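Local coordinates for uncharacterized protein TP-0789 domain-containing protein (Desulfovibrio piger ATCC 29098, PDB 4Z48), which is of unknown function but belongs to the LolA-like family, whose fold suggests a part in handling lipoproteins or other lipids in the cell envelope, at residues A32-N37 with S117-E122; V42-F47 with D68-V73; E132-L137 with T154-K159; Y163-Q168 with D181-K186. One frame throughout, in Å; residues are numbered along the deposited sequence.

Contact 1: A32-N37 with S117-E122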
# COMPACT_ATOMS: atom_id res chain seq x y z
N ALA A 32 3.52 4.23 -12.81
CA ALA A 32 2.48 3.19 -12.80
C ALA A 32 1.33 3.54 -13.71
O ALA A 32 1.08 4.73 -13.98
CB ALA A 32 1.94 2.97 -11.38
N VAL A 33 0.64 2.50 -14.20
CA VAL A 33 -0.62 2.60 -14.94
C VAL A 33 -1.61 1.72 -14.16
O VAL A 33 -1.29 0.57 -13.84
CB VAL A 33 -0.52 2.21 -16.44
CG1 VAL A 33 -1.92 2.10 -17.06
CG2 VAL A 33 0.29 3.25 -17.21
N MSE A 34 -2.79 2.26 -13.88
CA MSE A 34 -3.87 1.59 -13.17
C MSE A 34 -5.07 1.49 -14.10
O MSE A 34 -5.41 2.46 -14.77
CB MSE A 34 -4.17 2.38 -11.88
CG MSE A 34 -5.53 2.20 -11.29
SE MSE A 34 -5.73 3.58 -9.88
CE MSE A 34 -4.76 2.82 -8.58
N SER A 35 -5.66 0.31 -14.16
CA SER A 35 -6.85 0.05 -14.96
C SER A 35 -7.95 -0.49 -14.01
O SER A 35 -7.77 -1.52 -13.36
CB SER A 35 -6.52 -0.90 -16.11
OG SER A 35 -7.68 -1.26 -16.83
N ILE A 36 -9.05 0.24 -13.90
CA ILE A 36 -10.19 -0.08 -13.05
C ILE A 36 -11.34 -0.60 -13.90
O ILE A 36 -11.85 0.14 -14.77
CB ILE A 36 -10.62 1.19 -12.25
CG1 ILE A 36 -9.40 1.88 -11.58
CG2 ILE A 36 -11.67 0.81 -11.20
CD1 ILE A 36 -9.60 3.34 -11.21
N ASN A 37 -11.79 -1.84 -13.62
CA ASN A 37 -12.88 -2.45 -14.39
C ASN A 37 -14.13 -2.63 -13.56
O ASN A 37 -14.12 -3.33 -12.56
CB ASN A 37 -12.44 -3.79 -14.98
CG ASN A 37 -13.35 -4.37 -16.05
OD1 ASN A 37 -14.54 -4.65 -15.83
ND2 ASN A 37 -12.78 -4.64 -17.22
N SER A 117 -10.74 3.65 -7.69
CA SER A 117 -10.16 2.31 -7.79
C SER A 117 -10.66 1.39 -6.67
O SER A 117 -11.43 1.81 -5.79
CB SER A 117 -8.63 2.34 -7.79
OG SER A 117 -8.12 2.53 -6.48
N ASP A 118 -10.17 0.13 -6.70
CA ASP A 118 -10.48 -0.87 -5.68
C ASP A 118 -9.56 -0.73 -4.48
O ASP A 118 -9.77 -1.40 -3.47
CB ASP A 118 -10.47 -2.26 -6.29
CG ASP A 118 -11.66 -2.38 -7.22
OD1 ASP A 118 -12.76 -2.55 -6.73
OD2 ASP A 118 -11.49 -2.13 -8.45
N LEU A 119 -8.65 0.24 -4.53
CA LEU A 119 -7.81 0.59 -3.37
C LEU A 119 -8.52 1.68 -2.56
O LEU A 119 -9.14 2.56 -3.18
CB LEU A 119 -6.46 1.15 -3.88
CG LEU A 119 -5.38 0.21 -4.37
CD1 LEU A 119 -5.75 -0.46 -5.70
CD2 LEU A 119 -4.12 1.00 -4.66
N SER A 120 -8.41 1.67 -1.22
CA SER A 120 -8.91 2.72 -0.36
C SER A 120 -7.79 3.70 -0.09
O SER A 120 -6.64 3.35 -0.33
CB SER A 120 -9.41 2.13 0.96
OG SER A 120 -10.57 1.34 0.77
N ASN A 121 -8.09 4.90 0.44
CA ASN A 121 -7.04 5.88 0.78
C ASN A 121 -6.05 5.29 1.82
O ASN A 121 -4.84 5.53 1.73
CB ASN A 121 -7.66 7.18 1.31
CG ASN A 121 -8.44 7.92 0.28
OD1 ASN A 121 -8.08 7.93 -0.89
ND2 ASN A 121 -9.55 8.53 0.68
N GLU A 122 -6.55 4.47 2.75
CA GLU A 122 -5.68 3.87 3.77
C GLU A 122 -4.74 2.82 3.17
O GLU A 122 -3.68 2.62 3.73
CB GLU A 122 -6.47 3.28 4.94
CG GLU A 122 -7.28 2.03 4.63
CD GLU A 122 -7.86 1.37 5.88
OE1 GLU A 122 -7.09 1.12 6.84
OE2 GLU A 122 -9.08 1.12 5.89
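Met34 and Ile36, alternate residues of strand 27-38 in this LolA-like beta fold, meet the loop 117-122. The tight part lies around Ser117. Ile36 CD1 is 3.6 Å from Ser117 CA, and Ser117 CB also faces the selenium of Met34, a selenomethionine here, with SE to CB at 3.8 Å. Met34 reaches it with CG trans to the backbone N (chi1 157°) and a bend at chi3 (-77°) that lays CE alongside the serine. No hydrogen bond joins the two segments, so the evidence for the contact is van der Waals fit, and four of the five touching residues are buried. Within the loop, Leu119 N donates to Ser117 OG at 3.1 Å, an ST turn, while the same OG also bonds Phe114 O. The looser side is at Leu119, which is partly exposed and meets Met34 only through CD2 and CE, 4.4 Å apart. The side chains of Asp118 and Ile36 run antiparallel alongside each other; the carboxylate is held beyond the contact, OD1 by Arg214 and Ser219, OD2 by Thr221, and this leaves Asp118 OD2 4.0 Å from Ile36 CG2.

Contact 2: V42-F47 with D68-V73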
# COMPACT_ATOMS: atom_id res chain seq x y z
N VAL A 42 -14.29 0.75 -18.11
CA VAL A 42 -12.92 0.85 -17.66
C VAL A 42 -12.50 2.31 -17.44
O VAL A 42 -12.75 3.16 -18.31
CB VAL A 42 -11.96 0.15 -18.67
CG1 VAL A 42 -10.50 0.21 -18.20
CG2 VAL A 42 -12.38 -1.29 -18.93
N LEU A 43 -11.85 2.59 -16.30
CA LEU A 43 -11.23 3.87 -15.95
C LEU A 43 -9.75 3.61 -15.91
O LEU A 43 -9.33 2.55 -15.43
CB LEU A 43 -11.68 4.40 -14.57
CG LEU A 43 -13.04 4.99 -14.38
CD1 LEU A 43 -13.24 5.32 -12.89
CD2 LEU A 43 -13.19 6.29 -15.22
N THR A 44 -8.97 4.57 -16.31
CA THR A 44 -7.52 4.39 -16.30
C THR A 44 -6.88 5.60 -15.67
O THR A 44 -7.46 6.68 -15.66
CB THR A 44 -6.95 4.08 -17.74
OG1 THR A 44 -6.75 5.26 -18.51
CG2 THR A 44 -7.79 3.10 -18.51
N ARG A 45 -5.73 5.39 -15.05
CA ARG A 45 -4.93 6.42 -14.43
C ARG A 45 -3.47 6.12 -14.66
O ARG A 45 -3.09 4.95 -14.62
CB ARG A 45 -5.18 6.52 -12.92
CG ARG A 45 -6.46 7.24 -12.52
CD ARG A 45 -7.64 6.28 -12.40
NE ARG A 45 -8.81 6.98 -11.86
CZ ARG A 45 -9.68 7.66 -12.59
NH1 ARG A 45 -9.54 7.72 -13.91
NH2 ARG A 45 -10.71 8.26 -12.01
N SER A 46 -2.66 7.15 -14.90
CA SER A 46 -1.20 7.06 -15.01
C SER A 46 -0.66 7.93 -13.92
O SER A 46 -1.15 9.06 -13.77
CB SER A 46 -0.70 7.54 -16.37
OG SER A 46 -0.91 6.59 -17.40
N PHE A 47 0.33 7.47 -13.17
CA PHE A 47 0.91 8.29 -12.10
C PHE A 47 2.39 7.99 -11.83
O PHE A 47 2.91 6.97 -12.24
CB PHE A 47 0.11 8.17 -10.79
CG PHE A 47 -0.07 6.78 -10.21
CD1 PHE A 47 -1.12 5.97 -10.62
CD2 PHE A 47 0.78 6.31 -9.21
CE1 PHE A 47 -1.30 4.69 -10.08
CE2 PHE A 47 0.57 5.05 -8.63
CZ PHE A 47 -0.49 4.26 -9.05
N ASP A 68 -0.80 12.06 -14.08
CA ASP A 68 -0.56 12.87 -15.27
C ASP A 68 -1.60 12.64 -16.36
O ASP A 68 -1.76 13.50 -17.20
CB ASP A 68 0.85 12.60 -15.82
CG ASP A 68 1.17 11.12 -15.94
OD1 ASP A 68 0.40 10.40 -16.58
OD2 ASP A 68 2.23 10.69 -15.42
N ARG A 69 -2.24 11.44 -16.39
CA ARG A 69 -3.21 11.06 -17.42
C ARG A 69 -4.33 10.20 -16.84
O ARG A 69 -4.09 9.50 -15.85
CB ARG A 69 -2.52 10.29 -18.59
CG ARG A 69 -1.38 11.00 -19.34
CD ARG A 69 -1.85 12.03 -20.36
NE ARG A 69 -2.55 11.39 -21.46
CZ ARG A 69 -3.52 11.96 -22.17
NH1 ARG A 69 -3.90 13.21 -21.92
NH2 ARG A 69 -4.11 11.28 -23.15
N PRO A 70 -5.55 10.20 -17.44
CA PRO A 70 -5.99 11.06 -18.56
C PRO A 70 -6.14 12.51 -18.11
O PRO A 70 -5.90 12.85 -16.94
CB PRO A 70 -7.34 10.44 -18.99
CG PRO A 70 -7.88 9.81 -17.73
CD PRO A 70 -6.65 9.38 -16.91
N ALA A 71 -6.47 13.37 -19.08
CA ALA A 71 -6.64 14.82 -18.91
C ALA A 71 -7.46 15.19 -17.67
O ALA A 71 -7.07 16.12 -16.98
CB ALA A 71 -7.29 15.41 -20.15
N ASP A 72 -8.58 14.49 -17.39
CA ASP A 72 -9.46 14.85 -16.27
C ASP A 72 -8.81 14.70 -14.89
O ASP A 72 -9.25 15.38 -13.98
CB ASP A 72 -10.78 14.09 -16.30
CG ASP A 72 -11.86 14.79 -17.14
OD1 ASP A 72 -12.50 15.74 -16.61
OD2 ASP A 72 -12.06 14.39 -18.30
N VAL A 73 -7.78 13.85 -14.75
CA VAL A 73 -7.11 13.64 -13.45
C VAL A 73 -5.71 14.30 -13.45
O VAL A 73 -5.07 14.39 -12.40
CB VAL A 73 -7.04 12.14 -13.03
CG1 VAL A 73 -8.42 11.49 -13.08
CG2 VAL A 73 -6.01 11.36 -13.84
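Val73 stands roughly perpendicular to the Arg45 side chain, its CG1 methyl over one face of the guanidinium, 4.0 Å from Arg45 NH1. Leu43 CD1 lies over the opposite face, so the flat group is sandwiched between two methyls. A bend at chi2 (90°) turns the arginine back along its own strand, where NH1 donates to Thr44 O at 2.9 Å, the acceptor lying in the guanidinium plane. Met115 O takes the NE hydrogen, and these two bonds fix the rotation of the group. Ser46 and Arg69 form an antiparallel hydrogen-bonded pair whose side chains share a face. Ser46 N donates to Arg69 O at 2.9 Å, and Asp68 N to Ser46 O at 3.0 Å. Asp68 chi1 (48°) swings its carboxylate beside Ser46, OD1 3.1 Å from Ser46 CB; OD1 and Ser46 O, two acceptors, form no bond. Beyond Arg69 a cis peptide leads into Pro70, whose CD approaches Thr44 O to 3.1 Å. The contact is thus the open end of the beta hairpin of strands 41-54 and 60-69, with strand 27-38 bonded along the far edge of 41-54 and loop residues Met115 and Arg116 packed over Val73 and Arg45.

Contact 3: E132-L137 with T154-K159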
# COMPACT_ATOMS: atom_id res chain seq x y z
N GLU A 132 1.37 -2.08 14.48
CA GLU A 132 -0.03 -1.68 14.45
C GLU A 132 -0.94 -2.92 14.52
O GLU A 132 -2.16 -2.77 14.68
CB GLU A 132 -0.35 -0.81 13.23
CG GLU A 132 0.26 0.58 13.30
CD GLU A 132 -0.36 1.61 12.38
OE1 GLU A 132 -0.63 1.29 11.19
OE2 GLU A 132 -0.54 2.77 12.82
N TYR A 133 -0.34 -4.13 14.51
CA TYR A 133 -1.09 -5.39 14.46
C TYR A 133 -0.66 -6.48 15.43
O TYR A 133 0.47 -6.50 15.90
CB TYR A 133 -0.93 -6.00 13.03
CG TYR A 133 -1.24 -5.05 11.90
CD1 TYR A 133 -0.25 -4.24 11.35
CD2 TYR A 133 -2.52 -4.97 11.36
CE1 TYR A 133 -0.53 -3.35 10.30
CE2 TYR A 133 -2.81 -4.10 10.32
CZ TYR A 133 -1.82 -3.27 9.81
OH TYR A 133 -2.11 -2.40 8.78
N ASP A 134 -1.56 -7.43 15.66
CA ASP A 134 -1.36 -8.71 16.33
C ASP A 134 -1.26 -9.76 15.24
O ASP A 134 -2.04 -9.71 14.29
CB ASP A 134 -2.52 -9.00 17.28
CG ASP A 134 -2.56 -8.05 18.46
OD1 ASP A 134 -1.53 -7.91 19.14
OD2 ASP A 134 -3.61 -7.42 18.66
N TYR A 135 -0.34 -10.69 15.36
CA TYR A 135 -0.12 -11.70 14.32
C TYR A 135 -0.47 -13.09 14.74
O TYR A 135 -0.47 -13.41 15.92
CB TYR A 135 1.34 -11.65 13.86
CG TYR A 135 1.73 -10.29 13.33
CD1 TYR A 135 1.42 -9.92 12.03
CD2 TYR A 135 2.30 -9.33 14.16
CE1 TYR A 135 1.70 -8.64 11.55
CE2 TYR A 135 2.60 -8.06 13.69
CZ TYR A 135 2.30 -7.72 12.39
OH TYR A 135 2.55 -6.46 11.90
N LEU A 136 -0.70 -13.94 13.75
CA LEU A 136 -0.87 -15.37 13.96
C LEU A 136 -0.32 -16.15 12.73
O LEU A 136 -0.89 -16.10 11.63
CB LEU A 136 -2.33 -15.70 14.28
CG LEU A 136 -2.72 -17.13 14.65
CD1 LEU A 136 -2.07 -17.57 15.96
CD2 LEU A 136 -4.24 -17.23 14.75
N LEU A 137 0.83 -16.81 12.90
CA LEU A 137 1.40 -17.65 11.85
C LEU A 137 0.57 -18.96 11.79
O LEU A 137 0.60 -19.73 12.74
CB LEU A 137 2.91 -17.92 12.08
CG LEU A 137 3.58 -18.82 11.05
CD1 LEU A 137 3.57 -18.17 9.67
CD2 LEU A 137 5.01 -19.15 11.45
N THR A 154 -4.23 -8.90 12.62
CA THR A 154 -5.43 -8.25 13.11
C THR A 154 -5.01 -6.88 13.62
O THR A 154 -4.04 -6.81 14.38
CB THR A 154 -6.10 -9.13 14.21
OG1 THR A 154 -6.38 -10.41 13.66
CG2 THR A 154 -7.41 -8.57 14.70
N PRO A 155 -5.73 -5.79 13.28
CA PRO A 155 -5.33 -4.49 13.81
C PRO A 155 -5.50 -4.45 15.32
O PRO A 155 -6.48 -5.00 15.86
CB PRO A 155 -6.27 -3.51 13.11
CG PRO A 155 -7.48 -4.32 12.75
CD PRO A 155 -6.91 -5.68 12.40
N LYS A 156 -4.54 -3.84 16.00
CA LYS A 156 -4.60 -3.63 17.45
C LYS A 156 -5.80 -2.75 17.78
O LYS A 156 -6.19 -1.90 16.97
CB LYS A 156 -3.31 -2.96 17.95
CG LYS A 156 -2.12 -3.89 17.91
CD LYS A 156 -0.97 -3.36 18.72
CE LYS A 156 0.17 -4.36 18.77
NZ LYS A 156 1.40 -3.72 19.31
N LYS A 157 -6.40 -2.98 18.95
CA LYS A 157 -7.55 -2.23 19.47
C LYS A 157 -7.27 -0.70 19.39
O LYS A 157 -6.20 -0.23 19.78
CB LYS A 157 -7.88 -2.67 20.92
CG LYS A 157 -9.20 -2.08 21.42
CD LYS A 157 -9.63 -2.69 22.72
CE LYS A 157 -10.81 -1.96 23.32
NZ LYS A 157 -11.14 -2.50 24.67
N GLY A 158 -8.23 0.02 18.82
CA GLY A 158 -8.14 1.47 18.68
C GLY A 158 -7.62 1.97 17.35
O GLY A 158 -7.68 3.17 17.09
N LYS A 159 -7.09 1.06 16.49
CA LYS A 159 -6.56 1.44 15.19
C LYS A 159 -7.73 1.76 14.23
O LYS A 159 -8.70 1.00 14.13
CB LYS A 159 -5.61 0.38 14.62
CG LYS A 159 -4.97 0.75 13.29
CD LYS A 159 -4.22 -0.43 12.69
CE LYS A 159 -4.10 -0.37 11.19
NZ LYS A 159 -3.48 0.90 10.72
O HOH W 1 -5.94 -7.78 17.44
O HOH W 2 -3.94 -12.06 13.70
O HOH W 3 -5.29 -5.14 20.50
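At the open end of the beta hairpin of strands 133-143 and 146-155 a short antiparallel ladder runs out, and a type II turn, Lys156 to Lys159, follows it. Asp134 and Thr154 are a hydrogen-bonded pair: Asp134 N donates to Thr154 O and Thr154 N to Asp134 O, both 2.9 Å and both nearly linear at 169°. The next rung, Tyr133 with Pro155, is non-hydrogen-bonded, and its side chains diverge; Tyr133 CD2 nevertheless comes to 3.8 Å from Pro155 CA. Past the proline, Lys156 N donates to Glu132 O at 2.9 Å with a 175° angle, so the pairing carries on to the start of the turn. The aliphatic chain of Lys156 runs along the other backbone, CG 3.4 Å from Glu132 O and CE 3.6 Å from Tyr133 O; its NZ bonds Asp131 O weakly and does not touch the Asp134 carboxylate.

The turn delivers Lys159 back to the other segment. Its chain runs extended and then bends at chi4 (55°), and NZ approaches Glu132 OE1 from above the carboxylate plane, a salt bridge of 2.9 Å. Along the way Lys159 CE passes the phenol of Tyr133, 3.7 Å from its OH. On the face carrying Asp134 and Thr154, one water donates to both Asp134 OD2 and Pro155 O, and another bridges Asp134 O to Thr154 OG1, consistent with a surface contact. Strand 133-143 is an outermost strand in this chain, strand 163-171 flanks 146-155 on its other side, and helix 8-20 packs on Tyr135, Leu136 and Leu137.

Contact 4: Y163-Q168 with D181-K186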
# COMPACT_ATOMS: atom_id res chain seq x y z
N TYR A 163 -10.68 -2.57 8.18
CA TYR A 163 -10.50 -4.01 8.21
C TYR A 163 -10.48 -4.61 9.60
O TYR A 163 -10.00 -3.99 10.55
CB TYR A 163 -9.21 -4.42 7.48
CG TYR A 163 -9.07 -3.78 6.11
CD1 TYR A 163 -9.96 -4.08 5.08
CD2 TYR A 163 -8.05 -2.86 5.86
CE1 TYR A 163 -9.79 -3.53 3.81
CE2 TYR A 163 -7.90 -2.27 4.59
CZ TYR A 163 -8.79 -2.59 3.58
OH TYR A 163 -8.59 -2.02 2.35
N SER A 164 -11.03 -5.81 9.71
CA SER A 164 -11.05 -6.55 10.98
C SER A 164 -9.86 -7.48 11.04
O SER A 164 -9.35 -7.76 12.13
CB SER A 164 -12.35 -7.34 11.13
OG SER A 164 -12.49 -8.23 10.04
N ARG A 165 -9.43 -7.99 9.87
CA ARG A 165 -8.32 -8.93 9.79
C ARG A 165 -7.91 -9.14 8.34
O ARG A 165 -8.70 -8.94 7.41
CB ARG A 165 -8.69 -10.27 10.48
CG ARG A 165 -9.11 -11.43 9.59
CD ARG A 165 -9.73 -12.55 10.39
NE ARG A 165 -10.84 -13.13 9.63
CZ ARG A 165 -10.72 -14.19 8.85
NH1 ARG A 165 -9.56 -14.82 8.75
NH2 ARG A 165 -11.77 -14.63 8.17
N GLN A 166 -6.64 -9.48 8.15
CA GLN A 166 -6.03 -9.72 6.87
C GLN A 166 -5.25 -11.03 6.89
O GLN A 166 -4.42 -11.24 7.79
CB GLN A 166 -5.10 -8.57 6.46
CG GLN A 166 -5.85 -7.22 6.34
CD GLN A 166 -4.90 -6.08 6.14
OE1 GLN A 166 -3.67 -6.23 6.20
NE2 GLN A 166 -5.46 -4.91 5.85
N VAL A 167 -5.53 -11.90 5.92
CA VAL A 167 -4.82 -13.17 5.74
C VAL A 167 -3.84 -12.94 4.62
O VAL A 167 -4.22 -12.48 3.54
CB VAL A 167 -5.75 -14.39 5.49
CG1 VAL A 167 -4.93 -15.68 5.35
CG2 VAL A 167 -6.77 -14.52 6.60
N GLN A 168 -2.56 -13.18 4.90
CA GLN A 168 -1.51 -12.95 3.91
C GLN A 168 -0.74 -14.21 3.56
O GLN A 168 -0.32 -14.94 4.47
CB GLN A 168 -0.51 -11.90 4.44
CG GLN A 168 -1.16 -10.70 5.07
CD GLN A 168 -0.19 -9.86 5.83
OE1 GLN A 168 0.02 -8.70 5.49
NE2 GLN A 168 0.37 -10.41 6.91
N ASP A 181 -6.13 -11.65 1.63
CA ASP A 181 -7.58 -11.52 1.77
C ASP A 181 -7.85 -10.56 2.88
O ASP A 181 -7.27 -10.70 3.95
CB ASP A 181 -8.24 -12.87 2.04
CG ASP A 181 -8.29 -13.81 0.85
OD1 ASP A 181 -8.05 -13.35 -0.28
OD2 ASP A 181 -8.56 -15.02 1.05
N TYR A 182 -8.71 -9.54 2.62
CA TYR A 182 -9.08 -8.51 3.59
C TYR A 182 -10.53 -8.68 4.00
O TYR A 182 -11.39 -8.90 3.15
CB TYR A 182 -8.88 -7.08 3.02
CG TYR A 182 -7.46 -6.57 2.85
CD1 TYR A 182 -6.36 -7.42 2.97
CD2 TYR A 182 -7.22 -5.26 2.44
CE1 TYR A 182 -5.06 -6.96 2.76
CE2 TYR A 182 -5.92 -4.78 2.26
CZ TYR A 182 -4.85 -5.63 2.40
OH TYR A 182 -3.58 -5.14 2.18
N TYR A 183 -10.78 -8.56 5.32
CA TYR A 183 -12.09 -8.75 5.91
C TYR A 183 -12.58 -7.45 6.55
O TYR A 183 -11.79 -6.72 7.15
CB TYR A 183 -12.03 -9.89 6.92
CG TYR A 183 -11.79 -11.23 6.23
CD1 TYR A 183 -10.50 -11.68 5.98
CD2 TYR A 183 -12.86 -11.99 5.77
CE1 TYR A 183 -10.28 -12.91 5.33
CE2 TYR A 183 -12.65 -13.20 5.12
CZ TYR A 183 -11.36 -13.64 4.87
OH TYR A 183 -11.18 -14.82 4.20
N ASP A 184 -13.88 -7.17 6.41
CA ASP A 184 -14.49 -5.95 6.94
C ASP A 184 -14.90 -6.16 8.42
O ASP A 184 -14.70 -7.27 8.95
CB ASP A 184 -15.69 -5.46 6.06
CG ASP A 184 -16.95 -6.31 6.01
OD1 ASP A 184 -17.09 -7.25 6.83
OD2 ASP A 184 -17.82 -6.04 5.14
N LYS A 185 -15.51 -5.14 9.05
CA LYS A 185 -15.92 -5.20 10.46
C LYS A 185 -17.07 -6.20 10.72
O LYS A 185 -17.36 -6.50 11.88
CB LYS A 185 -16.32 -3.81 11.00
CG LYS A 185 -15.25 -2.73 10.88
CD LYS A 185 -14.06 -2.97 11.75
CE LYS A 185 -13.63 -1.68 12.37
NZ LYS A 185 -12.15 -1.57 12.36
N LYS A 186 -17.72 -6.69 9.65
CA LYS A 186 -18.80 -7.68 9.74
C LYS A 186 -18.28 -9.07 9.34
O LYS A 186 -19.07 -9.95 9.03
CB LYS A 186 -19.99 -7.25 8.88
CG LYS A 186 -20.81 -6.12 9.51
CD LYS A 186 -21.94 -5.66 8.60
CE LYS A 186 -22.53 -4.32 8.98
NZ LYS A 186 -23.38 -4.41 10.20
O HOH W 4 -11.53 -16.88 6.51
O HOH W 5 -1.79 -7.47 3.44
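Arg165 reaches across to Tyr183 and stacks on its ring. CB lies by Thr154 OG1, CG passes 3.9 Å from Tyr183 CD1, and NE stays near that same carbon; a bend at chi3 (142°) then lays the guanidinium flat on the ring, planes 16° apart. Arg165 CZ stands 3.8 Å from the ring centroid, a cation-pi contact. NH1 is 4.0 Å from Tyr183 CE1 and has a long, weak ion pair with Glu152 OE2, while NH2 lies over the ring centre. The tip ends on a water held in the guanidinium plane, 2.8 Å from Arg165 NH2, which also bonds Tyr183 OH. Beside this stack, Val167 CG2 touches Tyr183 CE1.

The backbones beneath belong to the beta hairpin of strands 163-171 and 177-184, which run antiparallel. Val167 and Asp181 exchange two hydrogen bonds, and Tyr183 N donates to Arg165 O. At the corner near Ser164 the chain is gripped twice: Ser164 N bonds Tyr183 O, and Ser164 OG donates to Asp184 O at 2.6 Å.

On the other sheet face, the Gln166 amide lies almost parallel to the Tyr182 ring (6°), with NE2 over its centre, while OE1 accepts from Arg153 NE. Tyr182 in turn sets its edge against the face of Tyr163 in a T-shaped pair, Tyr182 CD2 to Tyr163 CZ at 3.3 Å. The hydroxyl of Tyr163 is bonded to Asp123 OD1.

How the contacts relate
Contacts 1 and 2 lie on the same side of the chain's centre and share the pairing of strands 27-38 and 41-54: Ile36 N to Leu43 O and Met34 N to Arg45 O, each 2.8 Å, are probable hydrogen bonds. Contact 2 is nested within the loop that contact 1 closes. Contacts 3 and 4 are likewise neighbours, centres 11 Å apart, where Pro155 CD packs 3.2 Å from Ser164 O. Between these pairs, contact 1 touches contact 4 through Glu122 OE2 and Tyr163 CE2 (3.8 Å), so the far end of 117-122 packs against the hairpin of contact 4. Contacts 2 and 3 are farthest apart, with centres about 35 Å apart. No ligand site is established here.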